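Local coordinates for NIF3-related protein (Bacillus cereus, PDB 2GX8) that is of unknown function but binds zinc at a dimetal site shared by the Nif3 family and carries an additional, probably regulatory domain, at residues Glu33-Ser36 and Leu37-Met41; Val78-Ala81 and Ile82-Ala86; Gly110-Ile113 and Glu114-Lys118; Ala285-Val288 and Lys289-Leu292; Met363-Gly366 and Val367-Gln370. All blocks are in the same frame, centred on the assembly; numbering follows the deposited sequence.

Interaction 1 of 5, residues Glu33-Ser36 and Leu37-Met41; sequences EIIS and LFESM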
loop_
_atom_site.group_PDB
_atom_site.type_symbol
_atom_site.label_atom_id
_atom_site.label_comp_id
_atom_site.label_asym_id
_atom_site.label_seq_id
_atom_site.Cartn_x
_atom_site.Cartn_y
_atom_site.Cartn_z
ATOM N N GLU C 33 -10.330 -21.701 33.135
ATOM C CA GLU C 33 -9.358 -22.490 33.854
ATOM C C GLU C 33 -8.757 -23.515 32.928
ATOM O O GLU C 33 -7.537 -23.629 32.841
ATOM C CB GLU C 33 -10.037 -23.185 35.014
ATOM C CG GLU C 33 -10.672 -22.194 35.972
ATOM C CD GLU C 33 -11.249 -22.857 37.218
ATOM O OE1 GLU C 33 -10.740 -23.962 37.606
ATOM O OE2 GLU C 33 -12.195 -22.257 37.809
ATOM N N ILE C 34 -9.612 -24.263 32.245
ATOM C CA ILE C 34 -9.154 -25.266 31.277
ATOM C C ILE C 34 -8.255 -24.632 30.234
ATOM O O ILE C 34 -7.136 -25.072 30.014
ATOM C CB ILE C 34 -10.356 -25.955 30.625
ATOM C CG1 ILE C 34 -11.129 -26.675 31.739
ATOM C CG2 ILE C 34 -9.916 -26.910 29.514
ATOM C CD1 ILE C 34 -12.403 -27.299 31.314
ATOM N N ILE C 35 -8.752 -23.574 29.615
ATOM C CA ILE C 35 -8.022 -22.826 28.604
ATOM C C ILE C 35 -6.704 -22.310 29.156
ATOM O O ILE C 35 -5.679 -22.395 28.490
ATOM C CB ILE C 35 -8.919 -21.698 28.033
ATOM C CG1 ILE C 35 -10.005 -22.336 27.177
ATOM C CG2 ILE C 35 -8.138 -20.678 27.243
ATOM C CD1 ILE C 35 -9.465 -23.329 26.181
ATOM N N SER C 36 -6.723 -21.834 30.395
ATOM C CA SER C 36 -5.516 -21.330 31.030
ATOM C C SER C 36 -4.479 -22.446 31.212
ATOM O O SER C 36 -3.284 -22.188 31.173
ATOM C CB SER C 36 -5.839 -20.671 32.363
ATOM O OG SER C 36 -4.755 -19.884 32.780
ATOM N N LEU C 37 -4.943 -23.680 31.394
ATOM C CA LEU C 37 -4.049 -24.836 31.517
ATOM C C LEU C 37 -3.584 -25.352 30.163
ATOM O O LEU C 37 -2.556 -26.024 30.077
ATOM C CB LEU C 37 -4.711 -25.978 32.290
ATOM C CG LEU C 37 -4.849 -25.798 33.808
ATOM C CD1 LEU C 37 -5.579 -26.980 34.425
ATOM C CD2 LEU C 37 -3.475 -25.637 34.463
ATOM N N PHE C 38 -4.350 -25.068 29.111
ATOM C CA PHE C 38 -3.984 -25.473 27.758
ATOM C C PHE C 38 -2.882 -24.564 27.267
ATOM O O PHE C 38 -1.925 -25.011 26.625
ATOM C CB PHE C 38 -5.181 -25.370 26.791
ATOM C CG PHE C 38 -4.808 -25.569 25.339
ATOM C CD1 PHE C 38 -4.685 -24.477 24.475
ATOM C CD2 PHE C 38 -4.536 -26.840 24.841
ATOM C CE1 PHE C 38 -4.314 -24.649 23.131
ATOM C CE2 PHE C 38 -4.172 -27.027 23.507
ATOM C CZ PHE C 38 -4.053 -25.931 22.648
ATOM N N GLU C 39 -3.037 -23.281 27.567
ATOM C CA GLU C 39 -2.089 -22.265 27.140
ATOM C C GLU C 39 -0.744 -22.347 27.855
ATOM O O GLU C 39 0.220 -21.734 27.411
ATOM C CB GLU C 39 -2.712 -20.869 27.238
ATOM C CG GLU C 39 -3.798 -20.664 26.191
ATOM C CD GLU C 39 -4.587 -19.376 26.324
ATOM O OE1 GLU C 39 -5.592 -19.246 25.586
ATOM O OE2 GLU C 39 -4.246 -18.504 27.165
ATOM N N SER C 40 -0.676 -23.112 28.940
ATOM C CA SER C 40 0.592 -23.312 29.626
ATOM C C SER C 40 1.490 -24.169 28.721
ATOM O O SER C 40 2.719 -24.027 28.714
ATOM C CB SER C 40 0.382 -23.998 30.979
ATOM O OG SER C 40 -0.098 -25.329 30.829
ATOM N N MET C 41 0.861 -25.047 27.945
ATOM C CA MET C 41 1.573 -25.928 27.034
ATOM C C MET C 41 1.688 -25.301 25.640
ATOM O O MET C 41 2.641 -25.549 24.912
ATOM C CB MET C 41 0.837 -27.265 26.922
ATOM C CG MET C 41 0.525 -27.950 28.249
ATOM S SD MET C 41 -0.278 -29.563 28.042
ATOM C CE MET C 41 -1.854 -29.147 27.300
#
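Main-chain bonds carry E33-S36 into L37-M41, from helix 31-38 into the residues that follow it. L37 N donates to E33 O at 3.0 Å and F38 N to I34 O at 2.9 Å, both bent. The bond from E39 N to I35 O is straighter, with an angle of 159° at the hydrogen. L37 N and F38 N also make weak bonds to I34 O and I35 O, three residues back, so alpha and 3-10 spacing mix here. Beyond E39 a side chain takes part: S40 OG donates to L37 O at 2.7 Å, approaching from above the carbonyl plane. A chi1 of 66° sets OG between the backbone N and the carbonyl carbon, folding the hydroxyl back toward the preceding turn. Helix 31-38 and the turn after it pack on helix 362-377 through F38, S40 and M41, while the F38 ring also meets that of Y42. On another side of the helix, I35 CG2 lies 3.4 Å from E39 OE1, the two side chains crossing at a slant. The E39 carboxylate has a firmer partner in the Y124 hydroxyl. L37 leans back over the preceding turn, its CG 3.6 Å from E33 O, and the E33 carboxylate pairs with K27.

Interaction 2 of 5, residues Val78-Ala81 and Ile82-Ala86; sequences VDEA and IQLGA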
loop_
_atom_site.group_PDB
_atom_site.type_symbol
_atom_site.label_atom_id
_atom_site.label_comp_id
_atom_site.label_asym_id
_atom_site.label_seq_id
_atom_site.Cartn_x
_atom_site.Cartn_y
_atom_site.Cartn_z
ATOM N N VAL C 78 -19.373 -31.096 15.612
ATOM C CA VAL C 78 -20.248 -30.397 16.552
ATOM C C VAL C 78 -21.337 -31.367 17.062
ATOM O O VAL C 78 -21.649 -31.363 18.258
ATOM C CB VAL C 78 -20.849 -29.069 15.964
ATOM C CG1 VAL C 78 -21.635 -28.325 17.027
ATOM C CG2 VAL C 78 -19.755 -28.137 15.470
ATOM N N ASP C 79 -21.888 -32.209 16.175
ATOM C CA ASP C 79 -22.873 -33.219 16.590
ATOM C C ASP C 79 -22.243 -34.126 17.645
ATOM O O ASP C 79 -22.924 -34.571 18.568
ATOM C CB ASP C 79 -23.343 -34.134 15.440
ATOM C CG ASP C 79 -24.211 -33.435 14.407
ATOM O OD1 ASP C 79 -24.799 -32.360 14.682
ATOM O OD2 ASP C 79 -24.321 -34.004 13.298
ATOM N N GLU C 80 -20.946 -34.405 17.489
ATOM C CA GLU C 80 -20.218 -35.292 18.401
ATOM C C GLU C 80 -20.070 -34.673 19.788
ATOM O O GLU C 80 -20.168 -35.358 20.807
ATOM C CB GLU C 80 -18.843 -35.613 17.839
ATOM C CG GLU C 80 -18.104 -36.701 18.601
ATOM C CD GLU C 80 -16.697 -36.924 18.091
ATOM O OE1 GLU C 80 -16.210 -38.075 18.187
ATOM O OE2 GLU C 80 -16.092 -35.954 17.574
ATOM N N ALA C 81 -19.844 -33.363 19.801
ATOM C CA ALA C 81 -19.688 -32.616 21.025
ATOM C C ALA C 81 -21.014 -32.595 21.799
ATOM O O ALA C 81 -21.023 -32.582 23.033
ATOM C CB ALA C 81 -19.219 -31.218 20.715
ATOM N N ILE C 82 -22.123 -32.606 21.064
ATOM C CA ILE C 82 -23.456 -32.628 21.658
ATOM C C ILE C 82 -23.787 -34.023 22.224
ATOM O O ILE C 82 -24.459 -34.139 23.278
ATOM C CB ILE C 82 -24.505 -32.125 20.634
ATOM C CG1 ILE C 82 -24.134 -30.721 20.195
ATOM C CG2 ILE C 82 -25.902 -32.087 21.208
ATOM C CD1 ILE C 82 -24.993 -30.190 19.105
ATOM N N GLN C 83 -23.302 -35.083 21.571
ATOM C CA GLN C 83 -23.583 -36.442 22.075
ATOM C C GLN C 83 -22.729 -36.798 23.294
ATOM O O GLN C 83 -23.002 -37.783 23.996
ATOM C CB GLN C 83 -23.421 -37.503 20.977
ATOM C CG GLN C 83 -24.468 -37.442 19.863
ATOM C CD GLN C 83 -25.908 -37.811 20.314
ATOM O OE1 GLN C 83 -26.891 -37.289 19.773
ATOM N NE2 GLN C 83 -26.029 -38.713 21.299
ATOM N N LEU C 84 -21.700 -35.986 23.534
ATOM C CA LEU C 84 -20.760 -36.192 24.634
ATOM C C LEU C 84 -21.020 -35.289 25.837
ATOM O O LEU C 84 -20.649 -35.637 26.965
ATOM C CB LEU C 84 -19.328 -35.968 24.144
ATOM C CG LEU C 84 -18.709 -36.981 23.186
ATOM C CD1 LEU C 84 -17.443 -36.410 22.632
ATOM C CD2 LEU C 84 -18.458 -38.322 23.901
ATOM N N GLY C 85 -21.668 -34.146 25.597
ATOM C CA GLY C 85 -21.926 -33.153 26.651
ATOM C C GLY C 85 -20.751 -32.178 26.744
ATOM O O GLY C 85 -20.467 -31.608 27.799
ATOM N N ALA C 86 -20.065 -31.985 25.619
ATOM C CA ALA C 86 -18.917 -31.099 25.577
ATOM C C ALA C 86 -19.365 -29.697 25.216
ATOM O O ALA C 86 -19.962 -29.465 24.157
ATOM C CB ALA C 86 -17.885 -31.606 24.567
HETATM O O HOH W 1 -25.350 -34.925 18.183
#
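A81, I82 and E80 carry most of the contact between V78-A81 and I82-A86. The carbonyl of A81 is gripped by two amides: A86 N reaches A81 O at 2.8 Å, in the carbonyl plane, and G85 N adds a weak bond. On the same residue the methyl group sits 4.1 Å from A86 CB, an apolar touch that closes the turn; both alanines also pack on strand 66-70. I82 reaches back along the helix instead. With CG1 anti to the carbonyl carbon (chi1 -58°), that branch passes 3.2 Å from V78 O, and CD1 ends 4.4 Å from V78 CG1. E80 runs beside L84, the two side chains pointing the same way, and E80 CG meets L84 CD1 at 4.1 Å. The E80 carboxylate itself is bound by S387 and by the backbone N of Q388. At the more open side a water donates to both D79 O and Q83 OE1, the latter at 3.2 Å, while the carboxylate of D79 pairs with K115. G85, with phi 89°, turns the chain out of the helix. Positive-phi glycine, a six-to-one bond and an apolar closure are features of Schellman-like C-caps, and here they end the helix of the beta-alpha-beta crossover from strand 66-70 to strand 88-91.

Interaction 3 of 5, residues Gly110-Ile113 and Glu114-Lys118; sequences GKII and EKCIK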
loop_
_atom_site.group_PDB
_atom_site.type_symbol
_atom_site.label_atom_id
_atom_site.label_comp_id
_atom_site.label_asym_id
_atom_site.label_seq_id
_atom_site.Cartn_x
_atom_site.Cartn_y
_atom_site.Cartn_z
ATOM N N GLY C 110 -22.576 -21.476 7.775
ATOM C CA GLY C 110 -23.363 -20.691 8.732
ATOM C C GLY C 110 -24.114 -21.603 9.684
ATOM O O GLY C 110 -24.356 -21.234 10.826
ATOM N N LYS C 111 -24.478 -22.795 9.211
ATOM C CA LYS C 111 -25.157 -23.801 10.013
ATOM C C LYS C 111 -24.263 -24.360 11.126
ATOM O O LYS C 111 -24.762 -24.830 12.143
ATOM C CB LYS C 111 -25.601 -24.967 9.126
ATOM C CG LYS C 111 -26.826 -24.735 8.284
ATOM C CD LYS C 111 -27.092 -25.977 7.470
ATOM C CE LYS C 111 -28.492 -25.962 6.920
ATOM N NZ LYS C 111 -28.784 -24.660 6.305
ATOM N N ILE C 112 -22.953 -24.330 10.932
ATOM C CA ILE C 112 -22.015 -24.818 11.955
ATOM C C ILE C 112 -21.972 -23.813 13.080
ATOM O O ILE C 112 -22.090 -24.172 14.250
ATOM C CB ILE C 112 -20.576 -25.001 11.404
ATOM C CG1 ILE C 112 -20.550 -26.068 10.310
ATOM C CG2 ILE C 112 -19.637 -25.434 12.542
ATOM C CD1 ILE C 112 -19.230 -26.170 9.569
ATOM N N ILE C 113 -21.817 -22.544 12.717
ATOM C CA ILE C 113 -21.805 -21.443 13.696
ATOM C C ILE C 113 -23.136 -21.413 14.461
ATOM O O ILE C 113 -23.168 -21.249 15.687
ATOM C CB ILE C 113 -21.557 -20.111 12.964
ATOM C CG1 ILE C 113 -20.159 -20.136 12.329
ATOM C CG2 ILE C 113 -21.634 -18.927 13.904
ATOM C CD1 ILE C 113 -19.923 -18.965 11.441
ATOM N N GLU C 114 -24.231 -21.594 13.726
ATOM C CA GLU C 114 -25.595 -21.624 14.312
ATOM C C GLU C 114 -25.750 -22.784 15.291
ATOM O O GLU C 114 -26.287 -22.620 16.391
ATOM C CB GLU C 114 -26.629 -21.760 13.193
ATOM C CG GLU C 114 -28.067 -21.917 13.670
ATOM C CD GLU C 114 -29.060 -22.105 12.526
ATOM O OE1 GLU C 114 -28.772 -22.932 11.638
ATOM O OE2 GLU C 114 -30.128 -21.444 12.528
ATOM N N LYS C 115 -25.285 -23.960 14.890
ATOM C CA LYS C 115 -25.364 -25.132 15.748
ATOM C C LYS C 115 -24.556 -24.911 17.040
ATOM O O LYS C 115 -25.029 -25.259 18.129
ATOM C CB LYS C 115 -24.938 -26.383 14.985
ATOM C CG LYS C 115 -24.993 -27.665 15.792
ATOM C CD LYS C 115 -24.987 -28.933 14.903
ATOM C CE LYS C 115 -26.390 -29.184 14.334
ATOM N NZ LYS C 115 -26.470 -30.364 13.437
ATOM N N CYS C 116 -23.376 -24.294 16.922
ATOM C CA CYS C 116 -22.523 -23.958 18.087
ATOM C C CYS C 116 -23.186 -22.944 18.986
ATOM O O CYS C 116 -23.217 -23.102 20.212
ATOM C CB CYS C 116 -21.187 -23.368 17.640
ATOM S SG CYS C 116 -20.114 -24.491 16.793
ATOM N N ILE C 117 -23.705 -21.880 18.388
ATOM C CA ILE C 117 -24.380 -20.858 19.190
ATOM C C ILE C 117 -25.655 -21.344 19.860
ATOM O O ILE C 117 -25.836 -21.108 21.047
ATOM C CB ILE C 117 -24.620 -19.550 18.408
ATOM C CG1 ILE C 117 -23.297 -18.777 18.324
ATOM C CG2 ILE C 117 -25.689 -18.689 19.111
ATOM C CD1 ILE C 117 -23.431 -17.385 17.747
ATOM N N LYS C 118 -26.526 -22.030 19.132
ATOM C CA LYS C 118 -27.767 -22.541 19.717
ATOM C C LYS C 118 -27.556 -23.545 20.845
ATOM O O LYS C 118 -28.385 -23.679 21.747
ATOM C CB LYS C 118 -28.667 -23.169 18.652
ATOM C CG LYS C 118 -29.313 -22.167 17.745
ATOM C CD LYS C 118 -30.422 -22.787 16.960
ATOM C CE LYS C 118 -30.998 -21.775 15.989
ATOM N NZ LYS C 118 -32.234 -22.293 15.322
HETATM O O HOH W 2 -27.338 -24.929 12.418
#
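Four backbone bonds join G110-I113 to E114-K118, each spanning the regular i to i+4 step. The shortest and straightest runs from I117 N to I113 O, at 2.8 Å with an angle of 165° at the hydrogen. K115 N bonds to K111 O at 2.9 Å. The same K111 carbonyl accepts a second hydrogen bond, from a water at 2.6 Å, which also donates to E114 OE1, so solvent links main chain to carboxylate one turn apart. Helix 108-118 forms the crossover of a beta-alpha-beta unit between strands 88-91 and 122-125. On the side that packs on helix 75-84, I112 CG2 and C116 SG come within 4.4 Å; I113 and I117 contribute to the interface with a second subunit, where I117 meets its own counterpart. Among the charged groups, E114 OE2 and K118 NZ form a long salt bridge of 3.6 Å, and K118 has another partner in D120 of the second subunit. K111 NZ bonds to T105 O, whereas the K115 chain, bent at chi3 (-79°), delivers its ammonium group to E75.

Interaction 4 of 5, residues Ala285-Val288 and Lys289-Leu292; sequences AEHV and KQSL
K289 spans the contact between A285-V288 and K289-L292, and it can be followed from backbone to tip. Its CB rests 3.4 Å from E286 O. With chi1 at -59°, CG stands anti to the carbonyl carbon and comes 3.3 Å from A285 O. The chain then bends at chi3 (-68°) and runs beside E286 in the same direction, bringing CE to 3.3 Å from E286 OE2. At the tip, NZ makes a long salt bridge of 3.7 Å to E286 OE2. Its stronger partner is the terminal carboxylate of V397 of the third subunit, with K295 O as a further, weak acceptor. E286 in turn bends at chi2, which carries its carboxylate back toward the lysine. The backbone holds both: Q290 N donates to E286 O at 3.1 Å and K289 N to A285 O. On another side S291 lies over one face of the H287 ring, CB above its centre, but this is doubtful because CB is modelled too close to H287 O. The Q290 amide approaches the same ring at a slant, its plane turned 45° from that of the imidazole. V288 CG1 and L292 CD1 touch at 3.9 Å on the inward side, where both residues pack against helix 137-145. The chemistry thus divides round the helix: V288 and L292 bind it to its own chain, whereas the loosely paired lysine probably owes its placement as much to the neighbouring subunit's C-terminus as to E286.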
loop_
_atom_site.group_PDB
_atom_site.type_symbol
_atom_site.label_atom_id
_atom_site.label_comp_id
_atom_site.label_asym_id
_atom_site.label_seq_id
_atom_site.Cartn_x
_atom_site.Cartn_y
_atom_site.Cartn_z
ATOM N N ALA C 285 7.970 -43.904 1.568
ATOM C CA ALA C 285 6.577 -43.529 1.258
ATOM C C ALA C 285 5.544 -44.496 1.827
ATOM O O ALA C 285 4.520 -44.040 2.317
ATOM C CB ALA C 285 6.395 -43.438 -0.200
ATOM N N GLU C 286 5.808 -45.813 1.737
ATOM C CA GLU C 286 4.958 -46.852 2.343
ATOM C C GLU C 286 4.951 -46.689 3.845
ATOM O O GLU C 286 3.893 -46.740 4.478
ATOM C CB GLU C 286 5.451 -48.286 2.020
ATOM C CG GLU C 286 5.175 -48.706 0.593
ATOM C CD GLU C 286 3.694 -48.547 0.239
ATOM O OE1 GLU C 286 2.882 -49.154 0.983
ATOM O OE2 GLU C 286 3.356 -47.823 -0.754
ATOM N N HIS C 287 6.148 -46.505 4.406
ATOM C CA HIS C 287 6.309 -46.283 5.831
ATOM C C HIS C 287 5.506 -45.056 6.255
ATOM O O HIS C 287 4.858 -45.092 7.279
ATOM C CB HIS C 287 7.766 -46.110 6.200
ATOM C CG HIS C 287 7.987 -45.875 7.661
ATOM N ND1 HIS C 287 8.345 -44.645 8.172
ATOM C CD2 HIS C 287 7.888 -46.712 8.725
ATOM C CE1 HIS C 287 8.456 -44.732 9.486
ATOM N NE2 HIS C 287 8.173 -45.971 9.849
ATOM N N VAL C 288 5.523 -43.983 5.477
ATOM C CA VAL C 288 4.669 -42.831 5.813
ATOM C C VAL C 288 3.188 -43.207 5.883
ATOM O O VAL C 288 2.478 -42.715 6.745
ATOM C CB VAL C 288 4.873 -41.679 4.847
ATOM C CG1 VAL C 288 3.756 -40.614 4.976
ATOM C CG2 VAL C 288 6.235 -41.078 5.102
ATOM N N LYS C 289 2.742 -44.122 5.021
ATOM C CA LYS C 289 1.315 -44.507 4.972
ATOM C C LYS C 289 0.864 -45.309 6.169
ATOM O O LYS C 289 -0.189 -45.051 6.734
ATOM C CB LYS C 289 0.963 -45.254 3.669
ATOM C CG LYS C 289 1.253 -44.452 2.408
ATOM C CD LYS C 289 0.430 -44.862 1.196
ATOM C CE LYS C 289 0.791 -46.219 0.679
ATOM N NZ LYS C 289 -0.146 -46.641 -0.398
ATOM N N GLN C 290 1.672 -46.288 6.546
ATOM C CA GLN C 290 1.370 -47.161 7.662
ATOM C C GLN C 290 1.486 -46.373 8.941
ATOM O O GLN C 290 0.618 -46.417 9.816
ATOM C CB GLN C 290 2.330 -48.377 7.631
ATOM C CG GLN C 290 2.345 -49.289 8.862
ATOM C CD GLN C 290 3.308 -48.812 9.971
ATOM O OE1 GLN C 290 3.073 -49.056 11.158
ATOM N NE2 GLN C 290 4.388 -48.125 9.582
ATOM N N SER C 291 2.564 -45.609 8.986
ATOM C CA SER C 291 3.006 -44.824 10.109
ATOM C C SER C 291 2.043 -43.690 10.445
ATOM O O SER C 291 1.742 -43.447 11.616
ATOM C CB SER C 291 4.363 -44.293 9.695
ATOM O OG SER C 291 5.098 -43.773 10.744
ATOM N N LEU C 292 1.551 -43.013 9.403
ATOM C CA LEU C 292 0.606 -41.901 9.557
ATOM C C LEU C 292 -0.853 -42.251 9.251
ATOM O O LEU C 292 -1.686 -41.354 9.245
ATOM C CB LEU C 292 1.026 -40.703 8.723
ATOM C CG LEU C 292 2.417 -40.125 9.004
ATOM C CD1 LEU C 292 2.606 -38.835 8.202
ATOM C CD2 LEU C 292 2.618 -39.875 10.477
#

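Interaction 5 of 5, residues Met363-Gly366 and Val367-Gln370; sequences MKQG and VQKQ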
loop_
_atom_site.group_PDB
_atom_site.type_symbol
_atom_site.label_atom_id
_atom_site.label_comp_id
_atom_site.label_asym_id
_atom_site.label_seq_id
_atom_site.Cartn_x
_atom_site.Cartn_y
_atom_site.Cartn_z
ATOM N N MET C 363 -2.706 -34.744 16.298
ATOM C CA MET C 363 -2.768 -33.724 17.298
ATOM C C MET C 363 -3.966 -33.875 18.242
ATOM O O MET C 363 -3.929 -33.390 19.357
ATOM C CB MET C 363 -2.662 -32.381 16.557
ATOM C CG MET C 363 -3.412 -31.247 17.074
ATOM S SD MET C 363 -5.144 -31.311 16.585
ATOM C CE MET C 363 -5.686 -30.344 18.022
ATOM N N LYS C 364 -5.009 -34.586 17.815
ATOM C CA LYS C 364 -6.187 -34.744 18.676
ATOM C C LYS C 364 -5.903 -35.641 19.857
ATOM O O LYS C 364 -6.185 -35.262 20.981
ATOM C CB LYS C 364 -7.367 -35.350 17.945
ATOM C CG LYS C 364 -7.732 -34.765 16.624
ATOM C CD LYS C 364 -8.892 -35.601 16.178
ATOM C CE LYS C 364 -8.816 -35.914 14.752
ATOM N NZ LYS C 364 -9.852 -36.906 14.428
ATOM N N GLN C 365 -5.390 -36.839 19.591
ATOM C CA GLN C 365 -5.077 -37.801 20.651
ATOM C C GLN C 365 -3.906 -37.277 21.469
ATOM O O GLN C 365 -3.823 -37.540 22.665
ATOM C CB GLN C 365 -4.694 -39.164 20.063
ATOM C CG GLN C 365 -5.772 -39.894 19.243
ATOM C CD GLN C 365 -6.544 -40.935 20.027
ATOM O OE1 GLN C 365 -7.730 -41.174 19.764
ATOM N NE2 GLN C 365 -5.870 -41.580 20.978
ATOM N N GLY C 366 -3.012 -36.534 20.813
ATOM C CA GLY C 366 -1.838 -35.949 21.466
ATOM C C GLY C 366 -2.183 -34.883 22.485
ATOM O O GLY C 366 -1.742 -34.946 23.643
ATOM N N VAL C 367 -2.971 -33.902 22.048
ATOM C CA VAL C 367 -3.447 -32.830 22.921
ATOM C C VAL C 367 -4.385 -33.386 23.986
ATOM O O VAL C 367 -4.376 -32.907 25.109
ATOM C CB VAL C 367 -4.125 -31.696 22.124
ATOM C CG1 VAL C 367 -4.891 -30.741 23.043
ATOM C CG2 VAL C 367 -3.082 -30.938 21.314
ATOM N N GLN C 368 -5.178 -34.398 23.628
ATOM C CA GLN C 368 -6.071 -35.066 24.590
ATOM C C GLN C 368 -5.286 -35.652 25.759
ATOM O O GLN C 368 -5.714 -35.512 26.905
ATOM C CB GLN C 368 -6.894 -36.174 23.931
ATOM C CG GLN C 368 -7.754 -36.988 24.901
ATOM C CD GLN C 368 -8.211 -38.343 24.326
ATOM O OE1 GLN C 368 -9.390 -38.708 24.435
ATOM N NE2 GLN C 368 -7.276 -39.088 23.703
ATOM N N LYS C 369 -4.152 -36.307 25.479
ATOM C CA LYS C 369 -3.344 -36.896 26.557
ATOM C C LYS C 369 -2.780 -35.776 27.431
ATOM O O LYS C 369 -3.089 -35.692 28.627
ATOM C CB LYS C 369 -2.197 -37.791 26.045
ATOM C CG LYS C 369 -1.308 -38.263 27.225
ATOM C CD LYS C 369 0.138 -38.775 26.914
ATOM C CE LYS C 369 0.272 -40.301 26.672
ATOM N NZ LYS C 369 -0.302 -40.796 25.370
ATOM N N GLN C 370 -1.952 -34.932 26.816
ATOM C CA GLN C 370 -1.347 -33.771 27.462
ATOM C C GLN C 370 -2.343 -33.030 28.354
ATOM O O GLN C 370 -2.076 -32.831 29.531
ATOM C CB GLN C 370 -0.796 -32.792 26.410
ATOM C CG GLN C 370 0.527 -33.185 25.760
ATOM C CD GLN C 370 0.866 -32.350 24.508
ATOM O OE1 GLN C 370 2.027 -32.003 24.262
ATOM N NE2 GLN C 370 -0.149 -32.023 23.726
#
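M363 CE overlaps V367 CG2 at 4.2 Å, one turn farther along helix 362-377. The methionine lies with chi1 at 145°, away from a staggered value, and its end bends back toward the valine. V367 places CG2 anti to its carbonyl carbon, near the main chain, 3.2 Å from M363 O. That carbonyl also accepts the N-H of V367, at 2.9 Å. Both side chains pack on I69 of strand 66-70, and M363 in addition touches H92, a zinc ligand. On another side of the helix, Q365 and Q368 run alongside each other in the same direction. Their NE2 atoms are 4.0 Å apart and the amide planes stand 78° from each other, so the pair meets as neighbours in van der Waals contact, with two donor groups together. Q368 also leans on I384 and A386 of strand 383-386. Farther along, the extended Q370 side chain folds over the glycine, bringing NE2 to 3.3 Å from G366 O; NE2 also hydrogen-bonds to the Y42 hydroxyl. K364 stretches away and binds S387 O. Regular backbone bonds, such as Q370 N to G366 O at 3.2 Å, join the two halves. M363 and V367 face strand 66-70 beside a metal ligand, while K364, Q365 and Q368 lie along strand 383-386; this is consistent with apolar packing helping to seat the helix beside the zinc site, with K364 and Q370 tying it to S387 and Y42.

In the fold
Each of the five contacts is local to one helix or its end, so their differences come from what surrounds that helix. Interactions 2 and 3 touch: they belong to adjacent crossover helices joined by V78 and by a salt bridge from D79 to K115. Interaction 3 is the more buried, and other subunits pack on it; interaction 2 keeps an exposed rim. Interactions 1 and 5 also touch, through F38 and M41 against V367 and Q370, and lie nearest the centre of the chain, both partly buried. Interaction 4 stands apart, its nearest atoms about 9 Å from interaction 5, and, like interaction 3, meets a neighbouring subunit through a lysine.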